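Local atomic coordinates of catalase-3 (Neurospora crassa, PDB entry 4AJ9), a protein that breaks down hydrogen peroxide into water and oxygen with the help of a heme cofactor, and so probably protects the cell from peroxide damage. Residues 237-243 with 668-674; 115-120 with 193-199; 2-6 with 71-75; 204-208 with 230-236. One frame throughout, in Å; residues are numbered along the deposited sequence.

Interaction 1: 237-243 with 668-674; sequences AALVWEE and FKFLERF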
# COMPACT_ATOMS: atom_id res chain seq x y z
N ALA C 237 -1.67 9.36 40.79
CA ALA C 237 -1.75 10.80 40.98
C ALA C 237 -2.43 11.43 39.77
O ALA C 237 -2.27 10.94 38.66
CB ALA C 237 -0.35 11.40 41.17
N ALA C 238 -3.19 12.50 39.99
CA ALA C 238 -3.89 13.16 38.89
C ALA C 238 -3.84 14.67 39.00
O ALA C 238 -3.60 15.24 40.06
CB ALA C 238 -5.33 12.69 38.83
N LEU C 239 -4.05 15.32 37.86
CA LEU C 239 -4.08 16.76 37.77
C LEU C 239 -5.50 17.23 38.09
O LEU C 239 -6.37 16.41 38.39
CB LEU C 239 -3.71 17.17 36.35
CG LEU C 239 -2.40 16.56 35.83
CD1 LEU C 239 -2.16 16.91 34.35
CD2 LEU C 239 -1.21 17.01 36.69
N VAL C 240 -5.75 18.54 38.02
CA VAL C 240 -7.12 19.05 37.98
C VAL C 240 -7.40 19.56 36.56
O VAL C 240 -6.47 19.86 35.83
CB VAL C 240 -7.38 20.15 39.06
CG1 VAL C 240 -7.18 19.55 40.45
CG2 VAL C 240 -6.46 21.35 38.86
N TRP C 241 -8.67 19.62 36.17
CA TRP C 241 -9.01 19.92 34.78
C TRP C 241 -8.47 21.28 34.30
O TRP C 241 -7.85 21.36 33.23
CB TRP C 241 -10.52 19.83 34.54
CG TRP C 241 -10.91 20.16 33.13
CD1 TRP C 241 -11.76 21.14 32.72
CD2 TRP C 241 -10.42 19.53 31.94
NE1 TRP C 241 -11.85 21.16 31.35
CE2 TRP C 241 -11.03 20.18 30.84
CE3 TRP C 241 -9.52 18.48 31.69
CZ2 TRP C 241 -10.79 19.81 29.52
CZ3 TRP C 241 -9.27 18.12 30.37
CH2 TRP C 241 -9.90 18.78 29.30
N GLU C 242 -8.68 22.32 35.10
CA GLU C 242 -8.21 23.66 34.74
C GLU C 242 -6.70 23.71 34.54
O GLU C 242 -6.21 24.54 33.79
CB GLU C 242 -8.67 24.70 35.78
CG GLU C 242 -8.34 24.38 37.23
CD GLU C 242 -9.41 23.56 37.94
OE1 GLU C 242 -10.16 22.82 37.26
OE2 GLU C 242 -9.50 23.65 39.18
N GLU C 243 -5.97 22.82 35.21
CA GLU C 243 -4.53 22.68 35.05
C GLU C 243 -4.19 21.95 33.76
O GLU C 243 -3.37 22.40 32.96
CB GLU C 243 -3.99 21.87 36.23
CG GLU C 243 -2.50 21.56 36.22
CD GLU C 243 -2.10 20.73 37.43
OE1 GLU C 243 -2.99 20.07 38.02
OE2 GLU C 243 -0.90 20.75 37.80
N PHE C 668 0.53 15.68 47.65
CA PHE C 668 0.47 15.99 46.21
C PHE C 668 -0.56 17.05 45.76
O PHE C 668 -0.19 18.03 45.13
CB PHE C 668 0.36 14.73 45.35
CG PHE C 668 0.55 15.01 43.90
CD1 PHE C 668 1.82 15.27 43.40
CD2 PHE C 668 -0.53 15.07 43.04
CE1 PHE C 668 2.01 15.57 42.07
CE2 PHE C 668 -0.35 15.38 41.71
CZ PHE C 668 0.92 15.63 41.22
N LYS C 669 -1.83 16.83 46.06
CA LYS C 669 -2.85 17.85 45.85
C LYS C 669 -3.54 18.17 47.17
O LYS C 669 -3.93 17.28 47.92
CB LYS C 669 -3.89 17.40 44.83
CG LYS C 669 -3.35 17.23 43.41
CD LYS C 669 -2.93 18.55 42.80
CE LYS C 669 -3.14 18.53 41.29
NZ LYS C 669 -2.39 19.63 40.62
N PHE C 670 -3.70 19.47 47.43
CA PHE C 670 -4.37 19.91 48.63
C PHE C 670 -5.82 20.24 48.34
O PHE C 670 -6.15 21.34 47.89
CB PHE C 670 -3.60 21.07 49.26
CG PHE C 670 -2.35 20.62 49.95
CD1 PHE C 670 -1.20 20.36 49.22
CD2 PHE C 670 -2.35 20.38 51.31
CE1 PHE C 670 -0.06 19.92 49.85
CE2 PHE C 670 -1.21 19.93 51.95
CZ PHE C 670 -0.06 19.70 51.21
N LEU C 671 -6.68 19.27 48.60
CA LEU C 671 -8.07 19.30 48.15
C LEU C 671 -8.95 20.27 48.94
O LEU C 671 -10.11 20.49 48.59
CB LEU C 671 -8.68 17.90 48.20
CG LEU C 671 -7.98 16.84 47.36
CD1 LEU C 671 -8.71 15.49 47.48
CD2 LEU C 671 -7.90 17.28 45.90
N GLU C 672 -8.40 20.87 49.99
CA GLU C 672 -9.19 21.83 50.76
C GLU C 672 -9.41 23.10 49.96
O GLU C 672 -10.23 23.93 50.33
CB GLU C 672 -8.53 22.15 52.11
CG GLU C 672 -7.03 22.09 52.10
CD GLU C 672 -6.51 20.68 52.26
OE1 GLU C 672 -6.80 20.05 53.30
OE2 GLU C 672 -5.80 20.20 51.35
N ARG C 673 -8.69 23.23 48.85
CA ARG C 673 -8.73 24.45 48.04
C ARG C 673 -9.82 24.41 46.97
O ARG C 673 -9.94 25.34 46.16
CB ARG C 673 -7.38 24.70 47.38
CG ARG C 673 -6.25 24.83 48.37
CD ARG C 673 -4.94 25.21 47.70
NE ARG C 673 -3.83 24.95 48.60
CZ ARG C 673 -2.57 24.77 48.22
NH1 ARG C 673 -2.24 24.83 46.94
NH2 ARG C 673 -1.64 24.53 49.14
N PHE C 674 -10.62 23.35 46.98
CA PHE C 674 -11.67 23.18 45.99
C PHE C 674 -13.06 23.15 46.59
O PHE C 674 -13.36 22.30 47.42
CB PHE C 674 -11.41 21.91 45.18
CG PHE C 674 -10.09 21.92 44.49
CD1 PHE C 674 -8.95 21.50 45.15
CD2 PHE C 674 -9.97 22.42 43.20
CE1 PHE C 674 -7.72 21.53 44.52
CE2 PHE C 674 -8.73 22.45 42.57
CZ PHE C 674 -7.61 22.01 43.24
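Glu243, its CG anti to the backbone N (chi1 177°) and its chain extended beyond, and Lys669, bent at chi2 and chi3, approach each other from opposite directions and join in a salt bridge, Lys669 NZ lying 2.7 Å from Glu243 OE1. The ammonium meets this oxygen on its syn side, somewhat out of the carboxylate plane. OE1 also accepts the backbone N-H of Val240, at 3.2 Å and nearly along the C-O axis, so two donors grip one buried oxygen. Val240 is the N-cap residue of helix 241-250, and the lysine reaches this first turn in the catalase core from the C-terminal domain of long catalases. Trp623 O takes a second bond from Lys669 NZ, while Lys625 pairs with Glu243 OE2; two lysines of that domain thus pair with one glutamate, one at each oxygen. Toward the start of both segments, Ala237 CB sits over one face of the Phe668 ring, toward its rim and 4.3 Å from the centroid, a CH-pi contact, and Ala238 O lies at the ring's edge, 3.6 Å from Phe668 CE2. Val240 CG1 packs 3.7 Å from Phe674 CZ, and Glu242 OE2 lies in plane at the edge of the same ring.

Interaction 2: 115-120 with 193-199; sequences TARDVH and AMSGNGI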
# COMPACT_ATOMS: atom_id res chain seq x y z
N THR C 115 -2.22 15.74 27.95
CA THR C 115 -3.14 16.02 29.06
C THR C 115 -4.57 16.35 28.65
O THR C 115 -5.31 17.00 29.40
CB THR C 115 -2.58 17.11 30.04
OG1 THR C 115 -2.42 18.36 29.34
CG2 THR C 115 -1.24 16.68 30.60
N ALA C 116 -4.99 15.91 27.46
CA ALA C 116 -6.41 15.84 27.16
C ALA C 116 -7.06 14.92 28.19
O ALA C 116 -6.40 14.04 28.71
CB ALA C 116 -6.63 15.25 25.77
N ARG C 117 -8.35 15.11 28.49
CA ARG C 117 -9.08 14.12 29.30
C ARG C 117 -9.47 12.92 28.44
O ARG C 117 -10.10 13.08 27.39
CB ARG C 117 -10.34 14.73 29.94
CG ARG C 117 -11.19 13.68 30.66
CD ARG C 117 -12.47 14.26 31.27
NE ARG C 117 -12.23 15.34 32.23
CZ ARG C 117 -11.78 15.17 33.47
NH1 ARG C 117 -11.48 13.96 33.91
NH2 ARG C 117 -11.62 16.22 34.27
N ASP C 118 -9.12 11.71 28.87
CA ASP C 118 -9.36 10.53 28.05
C ASP C 118 -9.00 9.27 28.81
O ASP C 118 -8.27 9.31 29.79
CB ASP C 118 -8.51 10.61 26.77
CG ASP C 118 -9.12 9.85 25.61
OD1 ASP C 118 -10.17 9.20 25.79
OD2 ASP C 118 -8.52 9.90 24.50
N VAL C 119 -9.53 8.14 28.35
CA VAL C 119 -9.02 6.85 28.79
C VAL C 119 -7.56 6.80 28.32
O VAL C 119 -7.21 7.50 27.37
CB VAL C 119 -9.83 5.71 28.16
CG1 VAL C 119 -9.23 4.36 28.49
CG2 VAL C 119 -11.27 5.78 28.63
N HIS C 120 -6.71 6.02 29.00
CA HIS C 120 -5.31 5.90 28.60
C HIS C 120 -4.94 4.45 28.36
O HIS C 120 -5.30 3.57 29.15
CB HIS C 120 -4.39 6.47 29.68
CG HIS C 120 -4.54 7.94 29.87
ND1 HIS C 120 -5.69 8.50 30.40
CD2 HIS C 120 -3.73 8.97 29.54
CE1 HIS C 120 -5.56 9.81 30.41
NE2 HIS C 120 -4.39 10.13 29.89
N ALA C 193 -13.48 8.04 33.34
CA ALA C 193 -12.80 9.02 32.49
C ALA C 193 -13.03 10.44 33.01
O ALA C 193 -12.22 11.34 32.79
CB ALA C 193 -13.26 8.89 31.03
N MET C 194 -14.16 10.64 33.70
CA MET C 194 -14.47 11.93 34.33
C MET C 194 -13.78 12.10 35.69
O MET C 194 -13.88 13.16 36.30
CB MET C 194 -15.98 12.11 34.49
CG MET C 194 -16.76 12.13 33.19
SD MET C 194 -16.31 13.55 32.16
CE MET C 194 -15.68 12.73 30.69
N SER C 195 -13.10 11.05 36.16
CA SER C 195 -12.35 11.13 37.41
C SER C 195 -10.89 11.46 37.12
O SER C 195 -10.54 11.85 35.99
CB SER C 195 -12.46 9.82 38.19
OG SER C 195 -11.60 8.82 37.64
N GLY C 196 -10.04 11.33 38.14
CA GLY C 196 -8.62 11.58 37.95
C GLY C 196 -7.99 10.64 36.93
O GLY C 196 -6.95 10.94 36.35
N ASN C 197 -8.61 9.48 36.71
CA ASN C 197 -8.07 8.55 35.72
C ASN C 197 -8.02 9.20 34.33
O ASN C 197 -7.24 8.79 33.48
CB ASN C 197 -8.90 7.26 35.66
CG ASN C 197 -8.65 6.36 36.86
OD1 ASN C 197 -8.95 6.72 38.00
ND2 ASN C 197 -8.11 5.17 36.61
N GLY C 198 -8.88 10.19 34.12
CA GLY C 198 -8.95 10.85 32.82
C GLY C 198 -7.81 11.82 32.62
O GLY C 198 -7.45 12.15 31.48
N ILE C 199 -7.24 12.30 33.73
CA ILE C 199 -6.17 13.30 33.71
C ILE C 199 -5.02 12.99 34.68
O ILE C 199 -4.73 13.77 35.61
CB ILE C 199 -6.70 14.72 33.98
CG1 ILE C 199 -7.61 14.75 35.22
CG2 ILE C 199 -7.45 15.23 32.79
CD1 ILE C 199 -8.17 16.16 35.55
O HOH W 1 -11.71 14.96 36.89
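Ala193 O receives the straighter of two bonds from Arg117 NH1, at 2.9 Å and on a lone pair in the carbonyl plane, and Ser195 O takes a weak second one from the same nitrogen. Both oxygens lie near the guanidinium plane, at its edge. A water bound by Arg117 NH2 donates a hydrogen bond to Met194 O, and three successive carbonyls are thereby tied to one side chain. The arginine gets there with CG anti to the backbone N (chi1 174°) and a bend at chi3 that turns the edge of the guanidinium to the carbonyls of 193-195. Ile199 CG2 lies over the centre of one guanidinium face, 4.3 Å above the plane, while Met194 CE crosses the aliphatic part and comes 3.6 Å from Arg117 CD. The segment follows helix 187-193 and contains a 3-10 turn, 196-198, introduced by an ST turn in which Ser195 OG, also hydrogen-bonded to Trp192 O, accepts Asn197 N. An alanine in place of Arg117 would probably leave the carbonyls of Ala193 and Ser195 without this donor and open a gap between Met194 and Ile199. Backbone to backbone, Asp118 N donates to Gly198 O at 3.1 Å, and Arg117 CA adds a CA-H...O contact to that oxygen. Val119 brings its side chain to within about 4 Å of that of Asn138, a predicted active-site residue, and CG2 also meets Ala193 CB.

Interaction 3: 2-6 with 71-75; sequences ARQRL and AHGIF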
# COMPACT_ATOMS: atom_id res chain seq x y z
N ALA C 2 17.53 -4.29 28.25
CA ALA C 2 16.39 -4.90 27.57
C ALA C 2 16.43 -4.73 26.05
O ALA C 2 15.80 -5.50 25.33
CB ALA C 2 15.07 -4.34 28.12
N ARG C 3 17.18 -3.73 25.58
CA ARG C 3 17.32 -3.48 24.14
C ARG C 3 18.43 -4.28 23.47
O ARG C 3 18.64 -4.16 22.26
CB ARG C 3 17.56 -1.99 23.87
CG ARG C 3 16.41 -1.07 24.27
CD ARG C 3 16.66 0.38 23.82
NE ARG C 3 16.47 0.56 22.38
CZ ARG C 3 17.45 0.56 21.49
NH1 ARG C 3 18.72 0.41 21.89
NH2 ARG C 3 17.18 0.71 20.21
N GLN C 4 19.14 -5.11 24.23
CA GLN C 4 20.31 -5.83 23.70
C GLN C 4 20.08 -6.40 22.30
O GLN C 4 20.94 -6.28 21.42
CB GLN C 4 20.74 -6.94 24.66
CG GLN C 4 22.01 -7.67 24.23
CD GLN C 4 23.23 -6.76 24.22
OE1 GLN C 4 23.40 -5.93 25.12
NE2 GLN C 4 24.07 -6.90 23.21
N ARG C 5 18.92 -7.02 22.09
CA ARG C 5 18.65 -7.73 20.84
C ARG C 5 18.58 -6.77 19.65
O ARG C 5 18.80 -7.18 18.51
CB ARG C 5 17.34 -8.53 20.96
CG ARG C 5 16.10 -7.67 20.96
CD ARG C 5 14.85 -8.44 21.36
NE ARG C 5 13.69 -7.55 21.44
CZ ARG C 5 13.45 -6.75 22.47
NH1 ARG C 5 14.28 -6.74 23.51
NH2 ARG C 5 12.38 -5.95 22.46
N LEU C 6 18.28 -5.51 19.93
CA LEU C 6 18.13 -4.50 18.88
C LEU C 6 19.46 -3.94 18.37
O LEU C 6 19.50 -3.28 17.32
CB LEU C 6 17.23 -3.35 19.37
CG LEU C 6 15.79 -3.69 19.74
CD1 LEU C 6 15.08 -2.46 20.27
CD2 LEU C 6 15.04 -4.29 18.55
N ALA C 71 8.60 2.67 26.25
CA ALA C 71 9.95 2.40 26.74
C ALA C 71 10.20 0.91 26.87
O ALA C 71 9.26 0.12 26.96
CB ALA C 71 10.18 3.10 28.09
N HIS C 72 11.48 0.54 26.87
CA HIS C 72 11.90 -0.83 27.12
C HIS C 72 12.11 -1.07 28.61
O HIS C 72 12.40 -0.13 29.36
CB HIS C 72 13.22 -1.14 26.40
CG HIS C 72 13.14 -1.05 24.91
ND1 HIS C 72 12.95 -2.16 24.11
CD2 HIS C 72 13.24 0.01 24.07
CE1 HIS C 72 12.93 -1.78 22.84
NE2 HIS C 72 13.10 -0.47 22.79
N GLY C 73 11.99 -2.32 29.04
CA GLY C 73 12.31 -2.63 30.41
C GLY C 73 12.43 -4.12 30.64
O GLY C 73 12.61 -4.89 29.69
N ILE C 74 12.31 -4.52 31.90
CA ILE C 74 12.43 -5.92 32.27
C ILE C 74 11.30 -6.29 33.22
O ILE C 74 10.94 -5.50 34.10
CB ILE C 74 13.78 -6.21 32.96
CG1 ILE C 74 14.95 -5.79 32.07
CG2 ILE C 74 13.89 -7.70 33.32
CD1 ILE C 74 15.22 -6.73 30.93
N PHE C 75 10.72 -7.47 33.03
CA PHE C 75 9.77 -8.02 33.98
C PHE C 75 10.46 -9.17 34.72
O PHE C 75 11.14 -9.98 34.12
CB PHE C 75 8.49 -8.52 33.31
CG PHE C 75 7.64 -9.39 34.19
CD1 PHE C 75 6.76 -8.83 35.10
CD2 PHE C 75 7.75 -10.78 34.14
CE1 PHE C 75 5.99 -9.62 35.94
CE2 PHE C 75 6.97 -11.58 34.97
CZ PHE C 75 6.09 -11.00 35.86
O HOH W 2 12.59 -4.77 25.02
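His72 reaches from strand 68-77 into residues 2-6, its CG anti to the carbonyl carbon and beside the backbone N (chi1 -63°), which carries the ring to Arg3. CB lies 4.1 Å from Ala2 CB. Beyond it the imidazole is covered on one face by Arg3 CG, centred over the ring and 3.4 Å from its centroid, a close CH-pi contact; the guanidinium itself stands nearly perpendicular to the ring (87°). At the edge, ND1 is 2.8 Å from a water; that water accepts from Arg5 NH2, at 2.8 Å, and gives a weak bond to Ala2 O. CE1 meets Leu6 CD1 at 3.4 Å, and at the tip NE2 is hydrogen-bonded to Glu322, whose other carboxylate oxygen forms a salt bridge with Arg3 NH2; Arg3 NH1 pairs with Glu10. A leucine in place of His72 would probably deprive the shared water and Glu322 OE1 of their imidazole partner and cost Arg3 CG its aromatic face. Gly73 O and Ile74 CD1 both approach Ala2 CB, the latter at 3.7 Å. Arg3 and Leu6 also pack on Ile390 of a neighbouring subunit. This is an N-terminal arm laid against the antiparallel beta-barrel of the catalase fold, where subunits of the tetramer meet.

Interaction 4: 204-208 with 230-236; sequences RHMDG and WKTKQGK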
# COMPACT_ATOMS: atom_id res chain seq x y z
N ARG C 204 3.57 7.12 34.68
CA ARG C 204 4.19 6.44 35.82
C ARG C 204 3.28 6.39 37.04
O ARG C 204 3.48 5.58 37.94
CB ARG C 204 5.52 7.11 36.18
CG ARG C 204 6.53 7.10 35.05
CD ARG C 204 7.81 7.83 35.43
NE ARG C 204 7.55 9.21 35.83
CZ ARG C 204 7.82 9.71 37.04
NH1 ARG C 204 8.37 8.96 37.98
NH2 ARG C 204 7.54 10.99 37.30
N HIS C 205 2.27 7.27 37.05
CA HIS C 205 1.32 7.35 38.15
C HIS C 205 -0.07 6.83 37.79
O HIS C 205 -1.07 7.34 38.28
CB HIS C 205 1.22 8.80 38.65
CG HIS C 205 2.51 9.31 39.22
ND1 HIS C 205 3.49 9.89 38.44
CD2 HIS C 205 2.98 9.32 40.49
CE1 HIS C 205 4.51 10.24 39.21
NE2 HIS C 205 4.23 9.90 40.46
N MET C 206 -0.10 5.82 36.92
CA MET C 206 -1.33 5.10 36.56
C MET C 206 -1.24 3.64 36.96
O MET C 206 -0.17 3.02 36.89
CB MET C 206 -1.55 5.12 35.03
CG MET C 206 -1.50 6.48 34.36
SD MET C 206 -1.94 6.38 32.60
CE MET C 206 -0.78 5.15 32.01
N ASP C 207 -2.38 3.06 37.35
CA ASP C 207 -2.49 1.61 37.39
C ASP C 207 -2.85 1.13 35.99
O ASP C 207 -3.23 1.93 35.14
CB ASP C 207 -3.58 1.15 38.37
CG ASP C 207 -3.10 1.15 39.81
OD1 ASP C 207 -1.87 1.25 40.04
OD2 ASP C 207 -3.95 1.04 40.71
N GLY C 208 -2.72 -0.17 35.74
CA GLY C 208 -3.10 -0.72 34.45
C GLY C 208 -4.02 -1.92 34.61
O GLY C 208 -4.01 -2.56 35.65
N TRP C 230 -1.95 -3.97 36.85
CA TRP C 230 -0.63 -3.39 37.08
C TRP C 230 -0.79 -2.35 38.18
O TRP C 230 -1.60 -1.45 38.05
CB TRP C 230 -0.08 -2.69 35.83
CG TRP C 230 0.33 -3.58 34.68
CD1 TRP C 230 -0.30 -3.70 33.47
CD2 TRP C 230 1.49 -4.41 34.62
NE1 TRP C 230 0.39 -4.57 32.67
CE2 TRP C 230 1.49 -5.02 33.35
CE3 TRP C 230 2.52 -4.70 35.51
CZ2 TRP C 230 2.49 -5.91 32.96
CZ3 TRP C 230 3.51 -5.58 35.12
CH2 TRP C 230 3.49 -6.17 33.85
N LYS C 231 -0.00 -2.48 39.24
CA LYS C 231 -0.08 -1.57 40.38
C LYS C 231 1.15 -0.68 40.38
O LYS C 231 2.27 -1.15 40.50
CB LYS C 231 -0.17 -2.36 41.69
CG LYS C 231 -1.40 -3.27 41.79
CD LYS C 231 -2.70 -2.48 41.75
CE LYS C 231 -2.92 -1.69 43.01
NZ LYS C 231 -4.11 -0.79 42.90
N THR C 232 0.94 0.62 40.22
CA THR C 232 2.09 1.52 40.11
C THR C 232 2.84 1.61 41.44
O THR C 232 2.24 1.84 42.50
CB THR C 232 1.69 2.92 39.62
OG1 THR C 232 2.81 3.80 39.75
CG2 THR C 232 0.52 3.47 40.43
N LYS C 233 4.16 1.42 41.39
CA LYS C 233 4.97 1.58 42.60
C LYS C 233 5.25 3.05 42.87
O LYS C 233 5.81 3.41 43.92
CB LYS C 233 6.28 0.79 42.50
CG LYS C 233 6.09 -0.72 42.26
CD LYS C 233 5.13 -1.32 43.27
CE LYS C 233 5.68 -1.19 44.69
NZ LYS C 233 4.65 -1.55 45.72
N GLN C 234 4.87 3.91 41.93
CA GLN C 234 5.02 5.35 42.10
C GLN C 234 3.78 5.98 42.77
O GLN C 234 3.83 7.11 43.22
CB GLN C 234 5.34 6.04 40.75
CG GLN C 234 6.71 5.69 40.16
CD GLN C 234 6.83 4.24 39.70
OE1 GLN C 234 7.76 3.52 40.07
NE2 GLN C 234 5.88 3.80 38.87
N GLY C 235 2.69 5.22 42.84
CA GLY C 235 1.43 5.73 43.37
C GLY C 235 0.58 6.42 42.31
O GLY C 235 1.10 7.02 41.38
N LYS C 236 -0.74 6.31 42.43
CA LYS C 236 -1.63 7.02 41.50
C LYS C 236 -1.70 8.52 41.82
O LYS C 236 -1.76 8.91 42.99
CB LYS C 236 -3.02 6.40 41.51
CG LYS C 236 -3.09 5.04 40.81
CD LYS C 236 -4.50 4.48 40.79
CE LYS C 236 -4.97 4.09 42.20
NZ LYS C 236 -6.38 3.64 42.20
O HOH W 3 5.72 9.24 42.89
O HOH W 4 -6.70 1.34 40.63
O HOH W 5 -1.86 1.44 42.86
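Asp207 meets Thr232 and Lys231 with separate oxygens: OD1 accepts Thr232 N at 2.9 Å in a fairly straight bond (167°), while OD2 takes Lys231 NZ at 2.9 Å from above the carboxylate plane. Lys236 runs across Asp207 at about a right angle, its CD 3.5 Å from OD2, and its NZ forms a long salt bridge with OD2, bridged also by a water. Arg204 O has two donors, Thr232 OG1 at 2.6 Å and Gln234 NE2 at 3.1 Å. The amide bond is almost straight (175°) and uses a lone pair in the carbonyl plane, whereas the hydroxyl is tilted from it.

Thr232 OG1, anti to the backbone N (chi1 170°), faces Arg204 and also accepts Gln234 N, an ST turn where strand 223-232 ends. Gln234 bends at chi2, which swings its amide to the carbonyl while CB lies over one face of the His205 ring, toward the rim. Ser270 N holds the glutamine's other end through OE1, and Asp258 pairs with the Arg204 guanidinium. At the far end Gly208 and Trp230 form an antiparallel hydrogen-bonded pair; the indole stacks on Phe122 of strand 121-128.

Two lysines beside one carboxylate would be expected to favour its ionised form, and its bond to Thr232 N fixes which oxygen faces the strand. Two acceptors, a backbone carbonyl and a carboxylate, are thus each met by donors from the end of strand 223-232 and the turn after it.

In the fold
Interactions 1, 2 and 4 touch one another and run from the catalase core to the C-terminal domain. Interaction 2 touches interaction 1 where Leu239 N lies 2.8 Å from Ile199 O, a probable hydrogen bond, and interaction 4 touches it through Ala237 N and His205 O, 3.3 Å apart and probably bonded too. Between interactions 2 and 4 the link is packing, Met206 SD lying 3.8 Å from His120 CB. Interaction 3 does not touch the others, though its nearest atoms come to about 4 Å from those of interaction 4, which reaches the same antiparallel sheet. The side chain of Val119 in interaction 2 is about 7 Å from the heme, that of His72 about 13 Å.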